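Local coordinates for uncharacterized protein (Mycobacterium tuberculosis, PDB 6Y56) that is a nucleotidyltransferase toxin (MenT4) of a toxin-antitoxin system that probably modifies tRNA acceptor stems and thereby may inhibit bacterial growth, at residues L34-V39 with E81-I86; S72-D76 with R130-A134; R106-L110 with A124-R130. All blocks are in the same frame, centred on the assembly; numbering follows the deposited sequence.

Overall arrangement
From the N terminus, helix 19-38 ends in segment 34-39, which interaction 1 pairs with the end of helix 76-86, closing a loop that contains strands 47-49 and 68-72. Segment 72-76, where strand 68-72 runs out toward that second helix, lies inside this loop and finds its partner, 130-134, beyond it, so interactions 1 and 2 cross. Interaction 3, the hairpin pairing of 106-110 with 124-130, follows interaction 1 in series and is nested within the loop closed by interaction 2, with R130 common to both. Together they tie the helical layer to the mixed sheet: C83 and V82 pack on F128, and R106 bridges to D76 and A73.

Interaction 1. Residues L34-V39 with E81-I86; sequences LLSQTV and EVCELI
L85 points its branched end at helix 19-38 and meets four residues of the 34-39 segment. Its CG lies anti to the backbone N (chi1 179°), which carries the two methyls out from helix 76-86. L34 and T38 come at it tip to tip: L34 CD2 reaches L85 CG at 4.0 Å, while T38 CB stands 3.5 Å from L85 CD2. L35 and V39 instead slide past it in opposite directions, with L35 CD2 at 3.6 Å and V39 CG2 at 3.7 Å from the same L85 CD2, so that this one methyl is enclosed by three side chains. V82 is crossed at about a right angle by both L35 and V39; its CG1 faces L35 CD2 at 4.0 Å and its CG2 faces V39 CG1 at 4.1 Å. I86 adds CG1 beside L35 CD2. No hydrogen bond spans this apolar helix-helix packing. The T38 hydroxyl turns back to its own helix, OG1 donating to L34 O at 3.1 Å, while CB and CG2 pack on L85. The extended E81 brings OE2 to V39 CG2, and its OE1 is held in a salt bridge by R45. The helix segments run at 124° to each other, 10.8 Å apart at closest approach. Helix 76-86 in turn lies on the mixed sheet: V82 and C83 rest on F128 of strand 125-129, and I86 on F96 and V98 of strand 94-100.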
loop_
_atom_site.group_PDB
_atom_site.type_symbol
_atom_site.label_atom_id
_atom_site.label_comp_id
_atom_site.label_asym_id
_atom_site.label_seq_id
_atom_site.Cartn_x
_atom_site.Cartn_y
_atom_site.Cartn_z
ATOM N N LEU A 34 7.937 2.749 16.607
ATOM C CA LEU A 34 8.734 3.948 16.849
ATOM C C LEU A 34 8.017 5.204 16.366
ATOM O O LEU A 34 7.910 6.194 17.097
ATOM C CB LEU A 34 10.077 3.800 16.142
ATOM C CG LEU A 34 10.898 5.088 16.101
ATOM C CD1 LEU A 34 11.477 5.383 17.476
ATOM C CD2 LEU A 34 11.973 5.001 15.026
ATOM N N LEU A 35 7.505 5.178 15.136
ATOM C CA LEU A 35 6.803 6.344 14.611
ATOM C C LEU A 35 5.605 6.694 15.479
ATOM O O LEU A 35 5.341 7.874 15.743
ATOM C CB LEU A 35 6.334 6.082 13.181
ATOM C CG LEU A 35 7.430 5.934 12.123
ATOM C CD1 LEU A 35 6.801 5.839 10.745
ATOM C CD2 LEU A 35 8.426 7.088 12.157
ATOM N N SER A 36 4.875 5.679 15.953
ATOM C CA SER A 36 3.670 5.951 16.726
ATOM C C SER A 36 4.001 6.614 18.051
ATOM O O SER A 36 3.164 7.327 18.615
ATOM C CB SER A 36 2.900 4.662 16.987
ATOM O OG SER A 36 3.543 3.855 17.966
ATOM N N GLN A 37 5.200 6.381 18.564
ATOM C CA GLN A 37 5.596 6.980 19.828
ATOM C C GLN A 37 6.098 8.406 19.681
ATOM O O GLN A 37 6.206 9.105 20.695
ATOM C CB GLN A 37 6.681 6.134 20.498
ATOM C CG GLN A 37 6.188 4.797 21.045
ATOM C CD GLN A 37 5.410 4.940 22.352
ATOM O OE1 GLN A 37 4.186 4.794 22.383
ATOM N NE2 GLN A 37 6.123 5.220 23.439
ATOM N N THR A 38 6.395 8.859 18.467
ATOM C CA THR A 38 7.135 10.098 18.263
ATOM C C THR A 38 6.430 11.098 17.357
ATOM O O THR A 38 6.524 12.305 17.596
ATOM C CB THR A 38 8.520 9.777 17.669
ATOM O OG1 THR A 38 9.136 8.691 18.381
ATOM C CG2 THR A 38 9.420 10.992 17.718
ATOM N N VAL A 39 5.737 10.636 16.320
ATOM C CA VAL A 39 5.179 11.502 15.286
ATOM C C VAL A 39 3.660 11.480 15.374
ATOM O O VAL A 39 3.058 10.427 15.609
ATOM C CB VAL A 39 5.647 11.027 13.894
ATOM C CG1 VAL A 39 4.986 11.833 12.788
ATOM C CG2 VAL A 39 7.148 11.116 13.783
ATOM N N GLU A 81 10.489 15.076 8.943
ATOM C CA GLU A 81 10.469 14.650 10.340
ATOM C C GLU A 81 10.496 13.128 10.444
ATOM O O GLU A 81 11.293 12.557 11.200
ATOM C CB GLU A 81 9.232 15.237 11.022
ATOM C CG GLU A 81 9.004 14.779 12.455
ATOM C CD GLU A 81 7.636 15.192 12.983
ATOM O OE1 GLU A 81 6.824 15.732 12.203
ATOM O OE2 GLU A 81 7.368 14.971 14.181
ATOM N N VAL A 82 9.658 12.454 9.649
ATOM C CA VAL A 82 9.612 10.993 9.662
ATOM C C VAL A 82 10.934 10.405 9.207
ATOM O O VAL A 82 11.461 9.481 9.832
ATOM C CB VAL A 82 8.447 10.488 8.799
ATOM C CG1 VAL A 82 8.504 8.963 8.679
ATOM C CG2 VAL A 82 7.135 10.939 9.398
ATOM N N CYS A 83 11.503 10.939 8.123
ATOM C CA CYS A 83 12.729 10.358 7.591
ATOM C C CYS A 83 13.909 10.565 8.537
ATOM O O CYS A 83 14.735 9.659 8.708
ATOM C CB CYS A 83 13.016 10.926 6.196
ATOM S SG CYS A 83 11.816 10.349 4.963
ATOM N N GLU A 84 14.012 11.743 9.160
ATOM C CA GLU A 84 15.081 11.963 10.134
ATOM C C GLU A 84 14.934 11.023 11.320
ATOM O O GLU A 84 15.932 10.546 11.874
ATOM C CB GLU A 84 15.073 13.409 10.632
ATOM C CG GLU A 84 15.541 14.459 9.636
ATOM C CD GLU A 84 15.730 15.814 10.301
ATOM O OE1 GLU A 84 16.141 15.842 11.484
ATOM O OE2 GLU A 84 15.463 16.853 9.663
ATOM N N LEU A 85 13.692 10.730 11.709
ATOM C CA LEU A 85 13.460 9.824 12.824
ATOM C C LEU A 85 13.859 8.402 12.466
ATOM O O LEU A 85 14.505 7.717 13.269
ATOM C CB LEU A 85 11.994 9.884 13.230
ATOM C CG LEU A 85 11.602 8.970 14.377
ATOM C CD1 LEU A 85 12.388 9.337 15.630
ATOM C CD2 LEU A 85 10.108 9.075 14.622
ATOM N N ILE A 86 13.491 7.943 11.267
ATOM C CA ILE A 86 13.799 6.576 10.852
ATOM C C ILE A 86 15.303 6.380 10.733
ATOM O O ILE A 86 15.859 5.396 11.237
ATOM C CB ILE A 86 13.096 6.248 9.525
ATOM C CG1 ILE A 86 11.575 6.243 9.711
ATOM C CG2 ILE A 86 13.575 4.894 9.003
ATOM C CD1 ILE A 86 10.811 6.077 8.416
#

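Interaction 2. Residues S72-D76 with R130-A134; sequences SAPDD and RRPLA
D76 and R130 form the one salt bridge between the two segments, with D76 OD1 3.0 Å from R130 NH1. The bond is weak in its geometry, bent to 126° at the hydrogen, and the carboxylate and guanidinium planes stand 81° apart. R130 reaches the acid because its chain bends at chi3 (-51°), bringing a side chain that starts out away from 72-76 back alongside it. The same D76 OD1 is also bound by R106, its stronger partner, so two arginines converge on one carboxylate oxygen and probably stabilise its negative charge.

Both segments leave neighbouring parallel strands of the mixed sheet, 68-72 and 125-129, and they part from it in different ways: 72-76 turns into helix 76-86, with D75 as the N-cap whose OD1 accepts from E77 N, whereas 130-134 runs on toward strand 138-141.

Of the contacts made by carbon, P74 CA makes a CA-H...O contact with R130 O at 3.4 Å, and P74 CG approaches P132 CG at 4.4 Å. The buried S72 side chain packs on L133, its OG 3.7 Å from L133 CG, and L133 turns further to helices 163-174 and 196-212.

One water bridges the segments, lying 2.7 Å from S72 OG and accepting from L133 N at 2.9 Å. Beyond the contact, R131 forms salt bridges with D210 and D214.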
loop_
_atom_site.group_PDB
_atom_site.type_symbol
_atom_site.label_atom_id
_atom_site.label_comp_id
_atom_site.label_asym_id
_atom_site.label_seq_id
_atom_site.Cartn_x
_atom_site.Cartn_y
_atom_site.Cartn_z
ATOM N N SER A 72 0.454 8.677 3.227
ATOM C CA SER A 72 0.011 9.953 2.693
ATOM C C SER A 72 0.526 11.025 3.639
ATOM O O SER A 72 0.260 10.967 4.848
ATOM C CB SER A 72 -1.510 10.014 2.606
ATOM O OG SER A 72 -1.927 11.328 2.270
ATOM N N ALA A 73 1.283 11.976 3.101
ATOM C CA ALA A 73 1.865 13.050 3.906
ATOM C C ALA A 73 1.979 14.277 3.031
ATOM O O ALA A 73 3.003 14.505 2.377
ATOM C CB ALA A 73 3.238 12.656 4.453
ATOM N N PRO A 74 0.942 15.122 3.002
ATOM C CA PRO A 74 0.975 16.280 2.095
ATOM C C PRO A 74 2.080 17.294 2.376
ATOM O O PRO A 74 2.441 18.044 1.458
ATOM C CB PRO A 74 -0.418 16.900 2.269
ATOM C CG PRO A 74 -1.287 15.752 2.703
ATOM C CD PRO A 74 -0.400 14.908 3.582
ATOM N N ASP A 75 2.617 17.364 3.593
ATOM C CA ASP A 75 3.538 18.428 3.981
ATOM C C ASP A 75 4.968 17.897 3.951
ATOM O O ASP A 75 5.290 16.929 4.646
ATOM C CB ASP A 75 3.187 18.929 5.383
ATOM C CG ASP A 75 3.975 20.176 5.796
ATOM O OD1 ASP A 75 4.955 20.537 5.116
ATOM O OD2 ASP A 75 3.593 20.804 6.810
ATOM N N ASP A 76 5.831 18.557 3.177
ATOM C CA ASP A 76 7.232 18.151 3.096
ATOM C C ASP A 76 7.907 18.157 4.466
ATOM O O ASP A 76 8.826 17.368 4.707
ATOM C CB ASP A 76 7.998 19.095 2.163
ATOM C CG ASP A 76 7.590 18.951 0.709
ATOM O OD1 ASP A 76 6.954 17.944 0.348
ATOM O OD2 ASP A 76 7.895 19.863 -0.082
ATOM N N ARG A 130 2.067 12.953 -1.896
ATOM C CA ARG A 130 1.766 14.356 -1.659
ATOM C C ARG A 130 0.280 14.665 -1.750
ATOM O O ARG A 130 -0.201 15.558 -1.043
ATOM C CB ARG A 130 2.501 15.216 -2.689
ATOM C CG ARG A 130 2.456 16.696 -2.396
ATOM C CD ARG A 130 3.056 17.505 -3.538
ATOM N NE ARG A 130 4.381 17.025 -3.927
ATOM C CZ ARG A 130 5.510 17.378 -3.321
ATOM N NH1 ARG A 130 5.477 18.211 -2.290
ATOM N NH2 ARG A 130 6.671 16.892 -3.742
ATOM N N ARG A 131 -0.449 13.967 -2.624
ATOM C CA ARG A 131 -1.846 14.308 -2.858
ATOM C C ARG A 131 -2.672 13.901 -1.648
ATOM O O ARG A 131 -2.548 12.770 -1.174
ATOM C CB ARG A 131 -2.371 13.598 -4.106
ATOM C CG ARG A 131 -3.692 14.176 -4.620
ATOM C CD ARG A 131 -4.258 13.398 -5.804
ATOM N NE ARG A 131 -3.209 12.980 -6.728
ATOM C CZ ARG A 131 -3.330 11.998 -7.615
ATOM N NH1 ARG A 131 -4.469 11.314 -7.730
ATOM N NH2 ARG A 131 -2.298 11.694 -8.389
ATOM N N PRO A 132 -3.507 14.784 -1.115
ATOM C CA PRO A 132 -4.323 14.408 0.044
ATOM C C PRO A 132 -5.252 13.238 -0.269
ATOM O O PRO A 132 -5.768 13.102 -1.380
ATOM C CB PRO A 132 -5.123 15.682 0.342
ATOM C CG PRO A 132 -4.305 16.794 -0.265
ATOM C CD PRO A 132 -3.671 16.200 -1.485
ATOM N N LEU A 133 -5.460 12.390 0.735
ATOM C CA LEU A 133 -6.472 11.347 0.634
ATOM C C LEU A 133 -7.858 11.969 0.558
ATOM O O LEU A 133 -8.109 13.064 1.070
ATOM C CB LEU A 133 -6.411 10.407 1.833
ATOM C CG LEU A 133 -5.157 9.537 1.857
ATOM C CD1 LEU A 133 -5.107 8.706 3.121
ATOM C CD2 LEU A 133 -5.075 8.629 0.628
ATOM N N ALA A 134 -8.765 11.252 -0.089
ATOM C CA ALA A 134 -10.113 11.760 -0.290
ATOM C C ALA A 134 -11.026 11.485 0.894
ATOM O O ALA A 134 -11.926 12.286 1.163
ATOM C CB ALA A 134 -10.723 11.139 -1.548
HETATM O O HOH W 1 -3.850 12.975 3.053
HETATM O O HOH W 2 8.814 17.125 -2.392
#

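Interaction 3. Residues R106-L110 with A124-R130; sequences RHWQL and ASVEFAR
Strands 107-114 and 125-129 form an antiparallel hairpin inside the mixed sheet, and R106-L110 pairs with A124-R130 along it. The W108 and V126 pair is hydrogen-bonded in both directions, W108 N to V126 O and V126 N to W108 O, each 2.9 Å. L110 N to A124 O and F128 N to R106 O continue the pattern either side.

W108 and F128 lie on the face turned to helix 76-86, where they meet obliquely, W108 CD1 4.0 Å from F128 CE1. C83 packs against both. L110 CB meets V126 CG2 on the same face. Opposite, H107 sets the edge of its imidazole at E127, with CD2 3.8 Å from E127 CG, while its ND1 is hydrogen-bonded to T101 OG1.

Where the strand pair ends, R106 stays extended from CG to NE, and its NH1 donates to F128 O at 3.0 Å; the oxygen is in the guanidinium plane, but the donor stands well above the carbonyl plane. R130 CB covers the centre of one face of this guanidinium, and R106 NE comes 3.5 Å from R130 NH2. The salt bridge from R106 NH2 to D76 probably offsets the nearness of the two guanidinium groups. A central hairpin flanked by a parallel strand and backed by a helix is consistent with the nucleotidyltransferase fold of the AbiEii toxin family.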
loop_
_atom_site.group_PDB
_atom_site.type_symbol
_atom_site.label_atom_id
_atom_site.label_comp_id
_atom_site.label_asym_id
_atom_site.label_seq_id
_atom_site.Cartn_x
_atom_site.Cartn_y
_atom_site.Cartn_z
ATOM N N ARG A 106 10.791 12.138 -1.189
ATOM C CA ARG A 106 9.593 11.378 -0.870
ATOM C C ARG A 106 9.700 9.898 -1.185
ATOM O O ARG A 106 8.731 9.163 -0.956
ATOM C CB ARG A 106 8.376 12.000 -1.568
ATOM C CG ARG A 106 7.924 13.276 -0.868
ATOM C CD ARG A 106 6.853 14.025 -1.618
ATOM N NE ARG A 106 6.347 15.095 -0.767
ATOM C CZ ARG A 106 5.358 14.945 0.110
ATOM N NH1 ARG A 106 4.729 13.776 0.235
ATOM N NH2 ARG A 106 4.992 15.976 0.862
ATOM N N HIS A 107 10.843 9.424 -1.670
ATOM C CA HIS A 107 11.021 8.000 -1.930
ATOM C C HIS A 107 12.374 7.552 -1.410
ATOM O O HIS A 107 13.400 8.176 -1.702
ATOM C CB HIS A 107 10.865 7.610 -3.397
ATOM C CG HIS A 107 10.819 6.123 -3.600
ATOM N ND1 HIS A 107 11.958 5.354 -3.714
ATOM C CD2 HIS A 107 9.776 5.257 -3.647
ATOM C CE1 HIS A 107 11.620 4.085 -3.858
ATOM N NE2 HIS A 107 10.302 3.998 -3.823
ATOM N N TRP A 108 12.374 6.469 -0.647
ATOM C CA TRP A 108 13.541 6.065 0.118
ATOM C C TRP A 108 13.702 4.560 0.038
ATOM O O TRP A 108 12.717 3.820 0.028
ATOM C CB TRP A 108 13.409 6.478 1.592
ATOM C CG TRP A 108 13.220 7.947 1.742
ATOM C CD1 TRP A 108 12.072 8.656 1.514
ATOM C CD2 TRP A 108 14.220 8.909 2.093
ATOM N NE1 TRP A 108 12.298 10.002 1.710
ATOM C CE2 TRP A 108 13.609 10.176 2.070
ATOM C CE3 TRP A 108 15.571 8.817 2.442
ATOM C CZ2 TRP A 108 14.303 11.341 2.381
ATOM C CZ3 TRP A 108 16.257 9.970 2.748
ATOM C CH2 TRP A 108 15.625 11.218 2.712
ATOM N N GLN A 109 14.943 4.105 -0.019
ATOM C CA GLN A 109 15.237 2.701 0.196
ATOM C C GLN A 109 15.441 2.484 1.688
ATOM O O GLN A 109 16.200 3.222 2.326
ATOM C CB GLN A 109 16.495 2.295 -0.565
ATOM C CG GLN A 109 16.877 0.850 -0.285
ATOM C CD GLN A 109 17.859 0.271 -1.281
ATOM O OE1 GLN A 109 18.506 0.996 -2.049
ATOM N NE2 GLN A 109 17.985 -1.052 -1.264
ATOM N N LEU A 110 14.774 1.470 2.233
ATOM C CA LEU A 110 14.876 1.141 3.647
ATOM C C LEU A 110 15.824 -0.033 3.833
ATOM O O LEU A 110 15.702 -1.050 3.150
ATOM C CB LEU A 110 13.501 0.769 4.197
ATOM C CG LEU A 110 13.453 0.336 5.664
ATOM C CD1 LEU A 110 13.737 1.503 6.569
ATOM C CD2 LEU A 110 12.088 -0.249 5.957
ATOM N N ALA A 124 13.346 -3.056 0.092
ATOM C CA ALA A 124 12.317 -2.426 0.900
ATOM C C ALA A 124 12.391 -0.923 0.705
ATOM O O ALA A 124 13.460 -0.360 0.466
ATOM C CB ALA A 124 12.485 -2.770 2.381
ATOM N N SER A 125 11.250 -0.268 0.830
ATOM C CA SER A 125 11.181 1.149 0.532
ATOM C C SER A 125 10.194 1.839 1.457
ATOM O O SER A 125 9.378 1.202 2.129
ATOM C CB SER A 125 10.774 1.384 -0.918
ATOM O OG SER A 125 9.567 0.697 -1.194
ATOM N N VAL A 126 10.289 3.163 1.481
ATOM C CA VAL A 126 9.322 4.028 2.142
ATOM C C VAL A 126 8.976 5.127 1.152
ATOM O O VAL A 126 9.874 5.720 0.542
ATOM C CB VAL A 126 9.899 4.632 3.434
ATOM C CG1 VAL A 126 8.830 5.404 4.182
ATOM C CG2 VAL A 126 10.504 3.552 4.318
ATOM N N GLU A 127 7.684 5.395 0.979
ATOM C CA GLU A 127 7.249 6.412 0.032
ATOM C C GLU A 127 6.170 7.267 0.670
ATOM O O GLU A 127 5.334 6.761 1.428
ATOM C CB GLU A 127 6.697 5.786 -1.248
ATOM C CG GLU A 127 6.529 6.768 -2.385
ATOM C CD GLU A 127 5.958 6.120 -3.626
ATOM O OE1 GLU A 127 5.635 6.855 -4.581
ATOM O OE2 GLU A 127 5.831 4.876 -3.643
ATOM N N PHE A 128 6.169 8.556 0.333
ATOM C CA PHE A 128 5.264 9.535 0.924
ATOM C C PHE A 128 4.526 10.246 -0.194
ATOM O O PHE A 128 5.127 11.044 -0.925
ATOM C CB PHE A 128 6.045 10.562 1.726
ATOM C CG PHE A 128 6.795 9.990 2.878
ATOM C CD1 PHE A 128 8.080 9.512 2.713
ATOM C CD2 PHE A 128 6.229 9.963 4.137
ATOM C CE1 PHE A 128 8.796 8.997 3.767
ATOM C CE2 PHE A 128 6.941 9.453 5.206
ATOM C CZ PHE A 128 8.223 8.964 5.017
ATOM N N ALA A 129 3.229 9.980 -0.314
ATOM C CA ALA A 129 2.415 10.624 -1.332
ATOM C C ALA A 129 2.085 12.049 -0.916
ATOM O O ALA A 129 1.838 12.330 0.263
ATOM C CB ALA A 129 1.108 9.850 -1.512
ATOM N N ARG A 130 2.067 12.953 -1.896
ATOM C CA ARG A 130 1.766 14.356 -1.659
ATOM C C ARG A 130 0.280 14.665 -1.750
ATOM O O ARG A 130 -0.201 15.558 -1.043
ATOM C CB ARG A 130 2.501 15.216 -2.689
ATOM C CG ARG A 130 2.456 16.696 -2.396
ATOM C CD ARG A 130 3.056 17.505 -3.538
ATOM N NE ARG A 130 4.381 17.025 -3.927
ATOM C CZ ARG A 130 5.510 17.378 -3.321
ATOM N NH1 ARG A 130 5.477 18.211 -2.290
ATOM N NH2 ARG A 130 6.671 16.892 -3.742
HETATM O O HOH W 3 16.220 -2.335 0.716
#